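Local coordinates for fluoroacetyl-CoA-specific thioesterase-like domain-containing protein (Thermanaerovibrio acidaminovorans, PDB 3QOO) that is of unknown function but adopts a hot-dog fold and is probably related to thioesterases that hydrolyse fluoroacetyl-CoA, at residues D83-V89 and S102-P108; R16-K20 and T47-L51; E36-T41 and N75-L81; L60-F64 and V121-D125; F44-M48 and S71-N75. All coordinates share one frame; numbering follows the deposited sequence. Where two conformers were deposited one is given.

Interaction 1. Residues D83-V89 and S102-P108; sequences DDVTFTV and SMKADDP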
# COMPACT_ATOMS: atom_id res chain seq x y z
N ASP A 83 -13.96 7.66 -11.89
CA ASP A 83 -14.79 6.67 -11.22
C ASP A 83 -15.00 7.05 -9.78
O ASP A 83 -14.17 7.71 -9.20
CB ASP A 83 -14.04 5.35 -11.24
CG ASP A 83 -14.89 4.13 -10.95
OD1 ASP A 83 -16.14 4.17 -11.01
OD2 ASP A 83 -14.26 3.05 -10.75
N ASP A 84 -16.15 6.67 -9.23
CA ASP A 84 -16.41 6.78 -7.79
C ASP A 84 -16.34 5.40 -7.21
O ASP A 84 -17.12 4.51 -7.56
CB ASP A 84 -17.75 7.43 -7.53
CG ASP A 84 -17.68 8.88 -7.77
OD1 ASP A 84 -16.92 9.55 -7.05
OD2 ASP A 84 -18.37 9.36 -8.66
N VAL A 85 -15.39 5.22 -6.32
CA VAL A 85 -15.13 3.95 -5.67
C VAL A 85 -15.59 3.97 -4.22
O VAL A 85 -15.15 4.81 -3.44
CB VAL A 85 -13.61 3.59 -5.74
CG1 VAL A 85 -13.37 2.24 -5.13
CG2 VAL A 85 -13.13 3.63 -7.19
N THR A 86 -16.51 3.06 -3.89
CA THR A 86 -17.00 2.92 -2.52
C THR A 86 -16.10 1.93 -1.78
O THR A 86 -15.99 0.77 -2.17
CB THR A 86 -18.45 2.47 -2.49
OG1 THR A 86 -19.22 3.44 -3.19
CG2 THR A 86 -18.98 2.28 -1.09
N PHE A 87 -15.48 2.40 -0.71
CA PHE A 87 -14.67 1.58 0.18
C PHE A 87 -15.46 1.22 1.41
O PHE A 87 -16.08 2.09 2.03
CB PHE A 87 -13.42 2.33 0.62
CG PHE A 87 -12.37 2.50 -0.43
CD1 PHE A 87 -11.18 1.81 -0.34
CD2 PHE A 87 -12.54 3.40 -1.47
CE1 PHE A 87 -10.16 2.01 -1.28
CE2 PHE A 87 -11.52 3.55 -2.42
CZ PHE A 87 -10.35 2.87 -2.32
N THR A 88 -15.41 -0.07 1.76
CA THR A 88 -16.01 -0.57 2.99
C THR A 88 -14.91 -1.25 3.78
O THR A 88 -14.26 -2.18 3.25
CB THR A 88 -17.13 -1.58 2.71
OG1 THR A 88 -18.09 -0.99 1.83
CG2 THR A 88 -17.83 -1.97 4.03
N VAL A 89 -14.66 -0.76 4.99
CA VAL A 89 -13.69 -1.33 5.88
C VAL A 89 -14.38 -1.82 7.14
O VAL A 89 -15.18 -1.09 7.71
CB VAL A 89 -12.55 -0.32 6.16
CG1 VAL A 89 -11.61 -0.84 7.23
CG2 VAL A 89 -11.77 -0.03 4.86
N SER A 102 -10.82 -5.86 7.32
CA SER A 102 -10.90 -6.19 5.93
C SER A 102 -11.43 -5.00 5.13
O SER A 102 -12.04 -4.09 5.69
CB SER A 102 -11.83 -7.37 5.76
OG SER A 102 -13.12 -7.07 6.18
N MSE A 103 -11.19 -5.02 3.83
CA MSE A 103 -11.56 -3.93 2.94
C MSE A 103 -12.09 -4.49 1.64
O MSE A 103 -11.56 -5.47 1.10
CB MSE A 103 -10.33 -3.04 2.66
CG MSE A 103 -10.57 -1.85 1.78
SE MSE A 103 -10.39 -2.19 -0.13
CE MSE A 103 -8.44 -2.04 -0.27
N LYS A 104 -13.12 -3.84 1.13
CA LYS A 104 -13.60 -4.07 -0.21
C LYS A 104 -13.87 -2.73 -0.85
O LYS A 104 -14.42 -1.84 -0.23
CB LYS A 104 -14.87 -4.95 -0.22
CG LYS A 104 -15.22 -5.55 -1.58
CD LYS A 104 -16.15 -6.75 -1.41
CE LYS A 104 -16.56 -7.35 -2.75
NZ LYS A 104 -17.44 -8.54 -2.51
N ALA A 105 -13.45 -2.61 -2.09
CA ALA A 105 -13.63 -1.43 -2.92
C ALA A 105 -14.42 -1.83 -4.14
O ALA A 105 -14.05 -2.75 -4.86
CB ALA A 105 -12.28 -0.82 -3.30
N ASP A 106 -15.50 -1.10 -4.39
CA ASP A 106 -16.43 -1.40 -5.46
C ASP A 106 -16.79 -0.12 -6.18
O ASP A 106 -16.71 0.98 -5.64
CB ASP A 106 -17.72 -2.01 -4.88
CG ASP A 106 -17.45 -3.18 -3.96
OD1 ASP A 106 -17.67 -3.06 -2.72
OD2 ASP A 106 -17.00 -4.21 -4.45
N ASP A 107 -17.19 -0.25 -7.42
CA ASP A 107 -17.77 0.86 -8.12
C ASP A 107 -19.03 0.36 -8.76
O ASP A 107 -19.44 -0.78 -8.53
CB ASP A 107 -16.73 1.47 -9.07
CG ASP A 107 -16.40 0.59 -10.29
OD1 ASP A 107 -17.13 -0.38 -10.57
OD2 ASP A 107 -15.38 0.85 -10.96
N PRO A 108 -19.69 1.21 -9.53
CA PRO A 108 -20.96 0.81 -10.13
C PRO A 108 -20.90 -0.47 -10.98
O PRO A 108 -21.92 -1.13 -11.21
CB PRO A 108 -21.31 2.00 -11.03
CG PRO A 108 -20.55 3.16 -10.42
CD PRO A 108 -19.30 2.59 -9.91
O HOH W 1 -17.51 -1.32 -0.79

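Interaction 2. Residues R16-K20 and T47-L51; sequences RRMVK and TMTQL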
# COMPACT_ATOMS: atom_id res chain seq x y z
N ARG A 16 -17.17 1.11 8.45
CA ARG A 16 -17.42 2.43 7.89
C ARG A 16 -17.19 2.37 6.39
O ARG A 16 -16.48 1.49 5.86
CB ARG A 16 -16.52 3.49 8.54
CG ARG A 16 -16.83 3.73 10.03
CD ARG A 16 -15.95 4.85 10.60
NE ARG A 16 -16.51 6.14 10.23
CZ ARG A 16 -17.35 6.85 10.98
NH1 ARG A 16 -17.74 6.41 12.18
NH2 ARG A 16 -17.82 8.01 10.53
N ARG A 17 -17.80 3.33 5.70
CA ARG A 17 -17.70 3.46 4.27
C ARG A 17 -17.33 4.84 3.89
O ARG A 17 -17.71 5.79 4.58
CB ARG A 17 -19.01 3.14 3.61
CG ARG A 17 -19.30 1.74 3.42
CD ARG A 17 -20.52 1.57 2.57
NE ARG A 17 -20.61 0.23 2.10
CZ ARG A 17 -21.57 -0.25 1.34
NH1 ARG A 17 -22.61 0.51 1.01
NH2 ARG A 17 -21.50 -1.52 0.96
N MSE A 18 -16.68 4.98 2.75
CA MSE A 18 -16.61 6.26 2.07
C MSE A 18 -16.50 6.07 0.58
O MSE A 18 -16.10 5.01 0.12
CB MSE A 18 -15.44 7.09 2.60
CG MSE A 18 -14.11 6.51 2.30
SE MSE A 18 -12.58 7.56 2.91
CE MSE A 18 -12.67 8.89 1.61
N VAL A 19 -16.81 7.12 -0.15
CA VAL A 19 -16.74 7.16 -1.59
C VAL A 19 -15.59 8.07 -1.98
O VAL A 19 -15.44 9.19 -1.49
CB VAL A 19 -18.04 7.63 -2.26
CG1 VAL A 19 -17.94 7.53 -3.79
CG2 VAL A 19 -19.22 6.85 -1.71
N LYS A 20 -14.73 7.53 -2.84
CA LYS A 20 -13.53 8.19 -3.26
C LYS A 20 -13.59 8.36 -4.77
O LYS A 20 -13.71 7.36 -5.47
CB LYS A 20 -12.36 7.28 -2.85
CG LYS A 20 -11.05 7.57 -3.41
CD LYS A 20 -10.44 8.82 -2.90
CE LYS A 20 -9.08 8.99 -3.56
NZ LYS A 20 -8.41 10.27 -3.18
N THR A 47 -6.57 4.88 1.27
CA THR A 47 -7.98 5.04 1.57
C THR A 47 -8.44 4.03 2.63
O THR A 47 -9.20 4.35 3.54
CB THR A 47 -8.81 4.93 0.29
OG1 THR A 47 -8.28 5.80 -0.74
CG2 THR A 47 -10.25 5.25 0.61
N MSE A 48 -7.93 2.81 2.53
CA MSE A 48 -8.14 1.81 3.55
C MSE A 48 -7.65 2.30 4.92
O MSE A 48 -8.36 2.17 5.93
CB MSE A 48 -7.46 0.50 3.17
CG MSE A 48 -7.56 -0.57 4.27
SE MSE A 48 -7.01 -2.36 3.67
CE MSE A 48 -5.14 -2.00 3.20
N THR A 49 -6.46 2.88 4.93
CA THR A 49 -5.87 3.42 6.15
C THR A 49 -6.78 4.52 6.73
O THR A 49 -7.05 4.55 7.93
CB THR A 49 -4.47 3.97 5.91
OG1 THR A 49 -3.63 2.88 5.55
CG2 THR A 49 -3.95 4.64 7.15
N GLN A 50 -7.22 5.43 5.88
CA GLN A 50 -8.08 6.51 6.33
C GLN A 50 -9.33 5.99 7.03
O GLN A 50 -9.68 6.47 8.12
CB GLN A 50 -8.49 7.40 5.15
CG GLN A 50 -9.41 8.52 5.59
CD GLN A 50 -9.84 9.42 4.48
OE1 GLN A 50 -9.28 9.37 3.39
NE2 GLN A 50 -10.81 10.30 4.75
N LEU A 51 -9.99 5.03 6.41
CA LEU A 51 -11.19 4.46 7.03
C LEU A 51 -10.90 3.68 8.28
O LEU A 51 -11.66 3.77 9.24
CB LEU A 51 -11.93 3.57 6.04
CG LEU A 51 -12.89 4.25 5.12
CD1 LEU A 51 -13.48 3.25 4.16
CD2 LEU A 51 -13.96 4.96 5.88

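Interaction 3. Residues E36-T41 and N75-L81; sequences EEFMST and NLAPAVL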
# COMPACT_ATOMS: atom_id res chain seq x y z
N GLU A 36 -1.54 5.57 -16.03
CA GLU A 36 -2.11 6.81 -15.57
C GLU A 36 -3.64 6.81 -15.57
O GLU A 36 -4.22 7.74 -15.01
CB GLU A 36 -1.69 7.92 -16.53
CG GLU A 36 -0.27 8.32 -16.62
CD GLU A 36 -0.10 9.39 -17.71
OE1 GLU A 36 -0.28 9.09 -18.93
OE2 GLU A 36 0.21 10.54 -17.36
N GLU A 37 -4.28 5.84 -16.20
CA GLU A 37 -5.74 5.85 -16.34
C GLU A 37 -6.48 5.33 -15.12
O GLU A 37 -7.67 5.52 -15.05
CB GLU A 37 -6.22 5.06 -17.58
CG GLU A 37 -6.23 5.87 -18.83
CD GLU A 37 -6.96 5.24 -19.99
OE1 GLU A 37 -8.16 4.89 -19.89
OE2 GLU A 37 -6.38 5.18 -21.07
N PHE A 38 -5.83 4.66 -14.20
CA PHE A 38 -6.58 4.04 -13.11
C PHE A 38 -5.87 4.09 -11.77
O PHE A 38 -4.67 4.34 -11.67
CB PHE A 38 -6.96 2.61 -13.51
CG PHE A 38 -5.81 1.74 -13.93
CD1 PHE A 38 -5.08 1.03 -13.00
CD2 PHE A 38 -5.51 1.60 -15.27
CE1 PHE A 38 -4.07 0.21 -13.39
CE2 PHE A 38 -4.49 0.78 -15.68
CZ PHE A 38 -3.77 0.09 -14.75
N MSE A 39 -6.65 3.87 -10.73
CA MSE A 39 -6.20 4.05 -9.36
C MSE A 39 -5.09 3.06 -9.00
O MSE A 39 -5.17 1.87 -9.32
CB MSE A 39 -7.40 3.86 -8.43
CG MSE A 39 -7.09 4.03 -6.94
SE MSE A 39 -8.69 4.10 -5.81
CE MSE A 39 -8.56 5.88 -5.72
N SER A 40 -4.07 3.56 -8.31
CA SER A 40 -2.90 2.76 -7.91
C SER A 40 -3.16 1.96 -6.64
O SER A 40 -4.06 2.25 -5.83
CB SER A 40 -1.74 3.68 -7.63
OG SER A 40 -1.94 4.38 -6.43
N THR A 41 -2.34 0.96 -6.43
CA THR A 41 -2.40 0.19 -5.21
C THR A 41 -2.16 1.06 -3.98
O THR A 41 -2.84 0.89 -2.97
CB THR A 41 -1.41 -0.96 -5.23
OG1 THR A 41 -1.58 -1.68 -6.46
CG2 THR A 41 -1.64 -1.92 -4.06
N ASN A 75 -5.63 -6.27 -6.25
CA ASN A 75 -6.33 -5.58 -7.30
C ASN A 75 -7.14 -6.57 -8.08
O ASN A 75 -6.68 -7.68 -8.39
CB ASN A 75 -5.35 -4.86 -8.21
CG ASN A 75 -4.80 -3.64 -7.55
OD1 ASN A 75 -5.53 -2.70 -7.29
ND2 ASN A 75 -3.51 -3.66 -7.25
N LEU A 76 -8.36 -6.19 -8.37
CA LEU A 76 -9.30 -7.03 -9.14
C LEU A 76 -9.60 -6.47 -10.50
O LEU A 76 -9.63 -7.21 -11.49
CB LEU A 76 -10.59 -7.23 -8.37
CG LEU A 76 -10.41 -7.80 -6.96
CD1 LEU A 76 -11.81 -8.07 -6.44
CD2 LEU A 76 -9.50 -8.97 -6.73
N ALA A 77 -9.78 -5.17 -10.62
CA ALA A 77 -10.20 -4.58 -11.86
C ALA A 77 -9.91 -3.08 -11.81
O ALA A 77 -9.81 -2.49 -10.74
CB ALA A 77 -11.70 -4.87 -12.12
N PRO A 78 -9.76 -2.45 -13.00
CA PRO A 78 -9.34 -1.07 -13.00
C PRO A 78 -10.43 -0.09 -12.56
O PRO A 78 -11.55 -0.15 -13.06
CB PRO A 78 -8.91 -0.85 -14.46
CG PRO A 78 -9.76 -1.82 -15.25
CD PRO A 78 -9.76 -3.04 -14.36
N ALA A 79 -10.08 0.82 -11.67
CA ALA A 79 -10.94 1.94 -11.28
C ALA A 79 -10.41 3.17 -12.01
O ALA A 79 -9.41 3.76 -11.62
CB ALA A 79 -10.91 2.13 -9.76
N VAL A 80 -11.07 3.53 -13.10
CA VAL A 80 -10.56 4.57 -13.99
C VAL A 80 -10.68 5.97 -13.35
O VAL A 80 -11.54 6.23 -12.50
CB VAL A 80 -11.41 4.51 -15.34
CG1 VAL A 80 -12.83 5.00 -15.14
CG2 VAL A 80 -10.75 5.26 -16.50
N LEU A 81 -9.85 6.89 -13.84
CA LEU A 81 -10.02 8.29 -13.51
C LEU A 81 -11.50 8.68 -13.68
O LEU A 81 -12.12 8.36 -14.69
CB LEU A 81 -9.24 9.15 -14.48
CG LEU A 81 -7.76 9.22 -14.25
CD1 LEU A 81 -7.14 9.70 -15.58
CD2 LEU A 81 -7.45 10.17 -13.10
O HOH W 2 -7.54 0.53 -10.26
O HOH W 3 -4.04 -0.61 -8.91

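Interaction 4. Residues L60-F64 and V121-D125; sequences LPEGF and VVSTD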
# COMPACT_ATOMS: atom_id res chain seq x y z
N LEU A 60 -10.76 5.11 21.08
CA LEU A 60 -9.67 4.94 22.03
C LEU A 60 -9.63 6.09 23.00
O LEU A 60 -9.89 7.20 22.63
CB LEU A 60 -8.32 4.85 21.29
CG LEU A 60 -8.22 3.72 20.27
CD1 LEU A 60 -6.91 3.87 19.49
CD2 LEU A 60 -8.30 2.40 20.99
N PRO A 61 -9.23 5.80 24.25
CA PRO A 61 -9.18 6.87 25.23
C PRO A 61 -8.05 7.83 25.00
O PRO A 61 -7.09 7.51 24.27
CB PRO A 61 -8.99 6.11 26.55
CG PRO A 61 -8.39 4.86 26.21
CD PRO A 61 -8.88 4.50 24.83
N GLU A 62 -8.13 8.98 25.64
CA GLU A 62 -7.13 10.03 25.53
C GLU A 62 -5.74 9.48 25.76
O GLU A 62 -5.49 8.77 26.75
CB GLU A 62 -7.45 11.14 26.54
CG GLU A 62 -6.59 12.42 26.45
CD GLU A 62 -6.89 13.37 27.63
OE1 GLU A 62 -6.97 12.85 28.76
OE2 GLU A 62 -7.04 14.61 27.43
N GLY A 63 -4.83 9.80 24.84
CA GLY A 63 -3.45 9.35 24.93
C GLY A 63 -3.11 8.14 24.11
O GLY A 63 -1.95 7.72 24.13
N PHE A 64 -4.10 7.57 23.43
CA PHE A 64 -3.89 6.37 22.64
C PHE A 64 -4.35 6.62 21.20
O PHE A 64 -5.32 7.32 20.95
CB PHE A 64 -4.64 5.17 23.25
CG PHE A 64 -4.07 4.76 24.58
CD1 PHE A 64 -3.07 3.80 24.68
CD2 PHE A 64 -4.47 5.39 25.72
CE1 PHE A 64 -2.53 3.47 25.91
CE2 PHE A 64 -3.91 5.06 26.94
CZ PHE A 64 -2.96 4.11 27.04
N VAL A 121 -2.78 -0.68 18.81
CA VAL A 121 -3.07 0.44 19.67
C VAL A 121 -1.84 0.78 20.49
O VAL A 121 -1.23 -0.11 21.11
CB VAL A 121 -4.28 0.14 20.59
CG1 VAL A 121 -4.45 1.29 21.59
CG2 VAL A 121 -5.48 -0.11 19.76
N VAL A 122 -1.44 2.06 20.45
CA VAL A 122 -0.24 2.51 21.11
C VAL A 122 -0.56 3.73 21.95
O VAL A 122 -1.48 4.47 21.64
CB VAL A 122 0.89 2.86 20.06
CG1 VAL A 122 1.22 1.72 19.09
CG2 VAL A 122 0.55 4.12 19.25
N SER A 123 0.26 3.94 22.98
CA SER A 123 0.34 5.19 23.69
C SER A 123 1.11 6.20 22.85
O SER A 123 2.21 5.91 22.38
CB SER A 123 1.13 4.98 24.98
OG SER A 123 1.64 6.19 25.49
N THR A 124 0.54 7.38 22.63
CA THR A 124 1.21 8.43 21.85
C THR A 124 2.53 8.79 22.54
O THR A 124 3.53 9.05 21.87
CB THR A 124 0.32 9.67 21.65
OG1 THR A 124 0.07 10.25 22.91
CG2 THR A 124 -0.98 9.27 21.00
N ASP A 125 2.55 8.84 23.88
CA ASP A 125 3.80 9.15 24.57
C ASP A 125 4.90 8.12 24.31
O ASP A 125 6.04 8.46 24.01
CB ASP A 125 3.55 9.29 26.09
CG ASP A 125 2.77 10.57 26.47
OD1 ASP A 125 2.62 11.50 25.64
OD2 ASP A 125 2.30 10.64 27.62
O HOH W 4 0.05 8.87 25.60

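Interaction 5. Residues F44-M48 and S71-N75; sequences FLETM and SEVHN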
# COMPACT_ATOMS: atom_id res chain seq x y z
N PHE A 44 -5.40 2.78 -3.08
CA PHE A 44 -6.30 1.87 -2.37
C PHE A 44 -5.88 1.72 -0.93
O PHE A 44 -6.71 1.75 -0.02
CB PHE A 44 -6.36 0.50 -3.04
CG PHE A 44 -7.15 0.47 -4.30
CD1 PHE A 44 -8.52 0.51 -4.28
CD2 PHE A 44 -6.54 0.30 -5.52
CE1 PHE A 44 -9.26 0.48 -5.42
CE2 PHE A 44 -7.29 0.25 -6.68
CZ PHE A 44 -8.65 0.34 -6.64
N LEU A 45 -4.57 1.59 -0.70
CA LEU A 45 -4.05 1.44 0.65
C LEU A 45 -4.29 2.70 1.49
O LEU A 45 -4.75 2.60 2.63
CB LEU A 45 -2.57 1.07 0.59
CG LEU A 45 -2.00 0.25 1.75
CD1 LEU A 45 -0.68 -0.35 1.36
CD2 LEU A 45 -1.87 1.05 3.02
N GLU A 46 -3.98 3.86 0.95
CA GLU A 46 -4.17 5.10 1.68
C GLU A 46 -5.64 5.24 2.14
O GLU A 46 -5.92 5.69 3.26
CB GLU A 46 -3.79 6.29 0.79
CG GLU A 46 -3.96 7.61 1.47
CD GLU A 46 -3.68 8.78 0.57
OE1 GLU A 46 -3.13 8.58 -0.54
OE2 GLU A 46 -4.01 9.91 0.99
N THR A 47 -6.57 4.88 1.27
CA THR A 47 -7.98 5.04 1.57
C THR A 47 -8.44 4.03 2.63
O THR A 47 -9.20 4.35 3.54
CB THR A 47 -8.81 4.93 0.29
OG1 THR A 47 -8.28 5.80 -0.74
CG2 THR A 47 -10.25 5.25 0.61
N MSE A 48 -7.93 2.81 2.53
CA MSE A 48 -8.14 1.81 3.55
C MSE A 48 -7.65 2.30 4.92
O MSE A 48 -8.36 2.17 5.93
CB MSE A 48 -7.46 0.50 3.17
CG MSE A 48 -7.56 -0.57 4.27
SE MSE A 48 -7.01 -2.36 3.67
CE MSE A 48 -5.14 -2.00 3.20
N SER A 71 -0.33 -4.31 5.89
CA SER A 71 -1.40 -4.10 4.91
C SER A 71 -1.22 -5.02 3.74
O SER A 71 -0.08 -5.31 3.34
CB SER A 71 -1.45 -2.66 4.44
OG SER A 71 -1.84 -1.78 5.47
N GLU A 72 -2.30 -5.44 3.13
CA GLU A 72 -2.32 -6.22 1.89
C GLU A 72 -3.43 -5.73 1.01
O GLU A 72 -4.54 -5.45 1.52
CB GLU A 72 -2.50 -7.70 2.21
CG GLU A 72 -2.42 -8.63 1.05
CD GLU A 72 -2.33 -10.08 1.41
OE1 GLU A 72 -2.39 -10.90 0.42
OE2 GLU A 72 -2.34 -10.41 2.67
N VAL A 73 -3.18 -5.60 -0.28
CA VAL A 73 -4.19 -5.22 -1.26
C VAL A 73 -4.14 -6.18 -2.42
O VAL A 73 -3.05 -6.53 -2.90
CB VAL A 73 -3.98 -3.75 -1.75
CG1 VAL A 73 -4.98 -3.38 -2.87
CG2 VAL A 73 -4.09 -2.80 -0.60
N HIS A 74 -5.31 -6.62 -2.87
CA HIS A 74 -5.46 -7.38 -4.11
C HIS A 74 -6.23 -6.53 -5.11
O HIS A 74 -7.34 -6.09 -4.85
CB HIS A 74 -6.24 -8.68 -3.89
CG HIS A 74 -5.58 -9.62 -2.95
ND1 HIS A 74 -6.13 -10.87 -2.67
CD2 HIS A 74 -4.46 -9.54 -2.19
CE1 HIS A 74 -5.37 -11.49 -1.78
NE2 HIS A 74 -4.34 -10.71 -1.48
N ASN A 75 -5.63 -6.27 -6.25
CA ASN A 75 -6.33 -5.58 -7.30
C ASN A 75 -7.14 -6.57 -8.08
O ASN A 75 -6.68 -7.68 -8.39
CB ASN A 75 -5.35 -4.86 -8.21
CG ASN A 75 -4.80 -3.64 -7.55
OD1 ASN A 75 -5.53 -2.70 -7.29
ND2 ASN A 75 -3.51 -3.66 -7.25

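Interaction 1. Residues D83-V89 and S102-P108
Ala-105 presses its methyl over one face of the Phe-87 ring, CB standing 4.1 Å from the ring centroid and 12° off the normal, a CH-pi contact across a non-hydrogen-bonded pair. Selenomethionine Met-103 reaches the same ring obliquely in a Met-aromatic contact, SE to CD1 of Phe-87 4.1 Å; its chain, bent at chi2 and chi3, folds SE back toward the ring while CG lies against CG2 of Val-89. CG1 of Val-85 packs on the Ala-105 methyl too, next to the ring. These residues share one face of the antiparallel ladder; Thr-86, Thr-88, Lys-104 and Asp-106 occupy the other. Four backbone bonds set the register, two in each of the pairs Thr-86 with Asp-106 and Thr-88 with Lys-104, from Thr-86 N to Asp-106 O at 2.7 Å to Lys-104 N to Thr-88 O at 2.9 Å. On the polar face one water bonds Thr-86 O and Thr-88 OG1 and, in the conformer given, Asp-106 OD1; Arg-17 also binds the Thr-88 hydroxyl. At the open end of the hairpin OD2 of Asp-83 lies 2.5 Å from OD2 of Asp-107, the carboxylate planes 64° apart; one acid probably carries a proton. Asp-107 OD1 turns instead to His-109 N and to Arg-134 of the second subunit, whose Phe-135 packs on both aspartates. Strand 84-95 is flanked in the sheet by strand 15-21, strand 98-107 by strand 110-123, and helix 41-56 lies over the Phe-87 face through Thr-47, Met-48, Leu-51 and Ile-55.

Interaction 2. Residues R16-K20 and T47-L51
Strand 16-20 and helix 47-51 pass with their short axes 9.3 Å apart at closest approach and their directions 139° from one another, with Arg-16 beside Leu-51 and Lys-20 nearest Thr-47. Selenomethionine Met-18 bridges most of that gap. Its CG sits between the backbone N and the carbonyl carbon (chi1 66°), and an extended chi2 then carries SE out to the helix. CG meets the branched end of Leu-51, 3.8 Å from CG of that leucine. SE goes further, 3.7 Å from CD of Gln-50 and 4.0 Å from CG2 of Thr-47; it lies over the flat face of the Gln-50 amide, and the bend at chi3 keeps CE over that same face. The glutamine chain is fully extended and crosses the selenomethionine at about a right angle. Leu-51 spreads its two methyls along the strand: CD2 touches CB of Arg-16 at 4.0 Å, while CD1 approaches Arg-16 O. At the far end the aliphatic CG of Lys-20 comes loosely against Thr-47. Leu-51 and the Met-18 chain make the apolar middle; Gln-50 NE2 and Thr-47 OG1 bond Glu-54 and Ala-43 O of their own helix, and Lys-20 NZ forms a salt bridge with Asp-26. The long central helix wrapped by a strongly curved antiparallel sheet is the hallmark of the hot-dog fold, and this contact is its side at strand 15-21.

Interaction 3. Residues E36-T41 and N75-L81
Asn-75 swings CG away from its carbonyl carbon (chi1 -74°), and Thr-41 places OG1 in the same sense (chi1 -51°), which brings amide and hydroxyl together. ND2 of Asn-75 donates to OG1 of Thr-41 at 2.9 Å, with the hydroxyl oxygen close to the amide plane. The other end of the amide is held through water: OD1 of Asn-75 receives a bond from a water that also donates to Met-39 O. A second water donates to Met-39 O and accepts from Ala-79 N; Met-39 O is thus gripped by two waters, which tie Asn-75 and Ala-79 together. Met-39 N donates to Ala-79 O at 2.9 Å and Leu-81 N to Glu-37 O at 2.8 Å, both donors tilted from the carbonyl planes. They enclose the bridged pair Phe-38 and Val-80, whose CA atoms lie 4.1 Å apart. Apolar groups fill in around them: CB of Pro-78 meets CG of Phe-38 obliquely at 4.1 Å, and CB of Met-39 faces CB of Ala-79. The CD1 methyl of Leu-81 abuts a backbone carbonyl, Glu-36 O. Phe-135 of the second subunit packs on Val-80, and Arg-130 of that subunit bonds Leu-76 O. The motif is a single isolated beta bridge, joining the loop before helix 41-56 to the loop between strands 64-75 and 84-95; Ser-40 is the N-cap of helix 41-56, bonding Ala-43 N.

Interaction 4. Residues L60-F64 and V121-D125
Gly-63 O is gripped by two donors, Thr-124 N at 2.9 Å and a water at 2.7 Å. The Thr-124 bond is nearly straight, 167° at the hydrogen, though its donor lies 31° out of the carbonyl plane. The same water accepts from Asp-125 N, so the carbonyl engages, directly and through water, two successive amides in the first turn of helix 124-134. Ser-123 CA adds a CA-H...O contact to Gly-63 O, and the methyl CG2 of Thr-124 leans on it from the side. What presents this oxygen is the type II turn Pro-61 to Phe-64, closed by Phe-64 N to Pro-61 O; Gly-63, with phi 98°, has backbone angles that suit a glycine, since a CB would jam against the preceding carbonyl O. At the last residue of the turn, Phe-64 pairs with Ser-123 as a non-hydrogen-bonded antiparallel pair. The Phe-64 ring runs along the opposing strand: CD1 is 3.5 Å from Val-122 O and 4.2 Å from CG1 of Val-121, while CE1 lies 4.1 Å from CB of Ser-123. Further in, Leu-60 and Val-121 meet tip to tip, CD2 to CG2 4.0 Å, and Phe-10 also packs on Leu-60. Ser-123 is itself the N-cap of helix 124-134, its OG bonding Leu-126 N. The contact therefore stands where strand 64-75 starts, strand 110-123 ends beside it and the C-terminal helix sets out; Val-122 continues the ladder by bonding Val-65, and Met-4 from the N-terminal segment packs on Phe-64.

Interaction 5. Residues F44-M48 and S71-N75
Met-48, a selenomethionine, leaves helix 44-48 toward strand 71-75 with CG anti to the backbone N (chi1 176°) and a near-straight chi2, which spans the gap with CB, CG and SE; SE rests on Met-103 of the strand beyond. CE alone touches strand 71-75, where the bend at chi3 lets it fit among three residues: CB of Ser-71 at 3.9 Å, Glu-72 O at 3.9 Å and CG2 of Val-73 at 4.0 Å. Leu-45 comes in beside it, CD1 and CD2 embracing Ser-71, CD2 to OG 3.7 Å, while the serine hydroxyl bonds Gln-117 on the adjoining strand. CG1 of Val-73 meets CB of Phe-44 at 4.1 Å, and this valine thus lies between the phenylalanine and the selenomethionine. The Phe-44 ring then turns along the strand, its CE2 3.5 Å from OD1 of Asn-75 in an oblique approach, ring and amide planes 61° apart. On the opposite side of the strand, His-74 NE2 donates to Glu-72 OE1 at 2.7 Å, in the plane of the imidazole but from above that of the carboxylate. Residues 71 to 74 also pair antiparallel with a strand of the second subunit, which carries the sheet across the dimer interface, and Leu-45 packs on Leu-45 of that subunit. Chemically the helix is held to the strand chiefly by apolar packing, with a few carbon-to-oxygen contacts; the polar groups bond elsewhere, Ser-71 to Gln-117, His-74 to Glu-72, and Asn-75 to Thr-41 on the helix.

In the fold
Four of the contacts gather round helix 41-56 and the sheet. Interactions 2 and 5 share Thr-47 and Met-48, their centres about 10 Å apart, and fit the helix to the two outermost strands of the chain, 15-21 and 64-75. Interaction 1, a hairpin of inner strands, lies about 8 Å from interaction 2 and about 11 Å from interaction 5, centre to centre. Interaction 3 continues this core through Met-39 and shares Asn-75 with interaction 5, which is nested in its loop. Interaction 4, its centre about 35 Å from that of interaction 3, lies where strands 64-75 and 110-123 meet helix 124-134, and encloses interaction 1 along the chain. Together they outline a hot-dog subunit paired through strand 64-75.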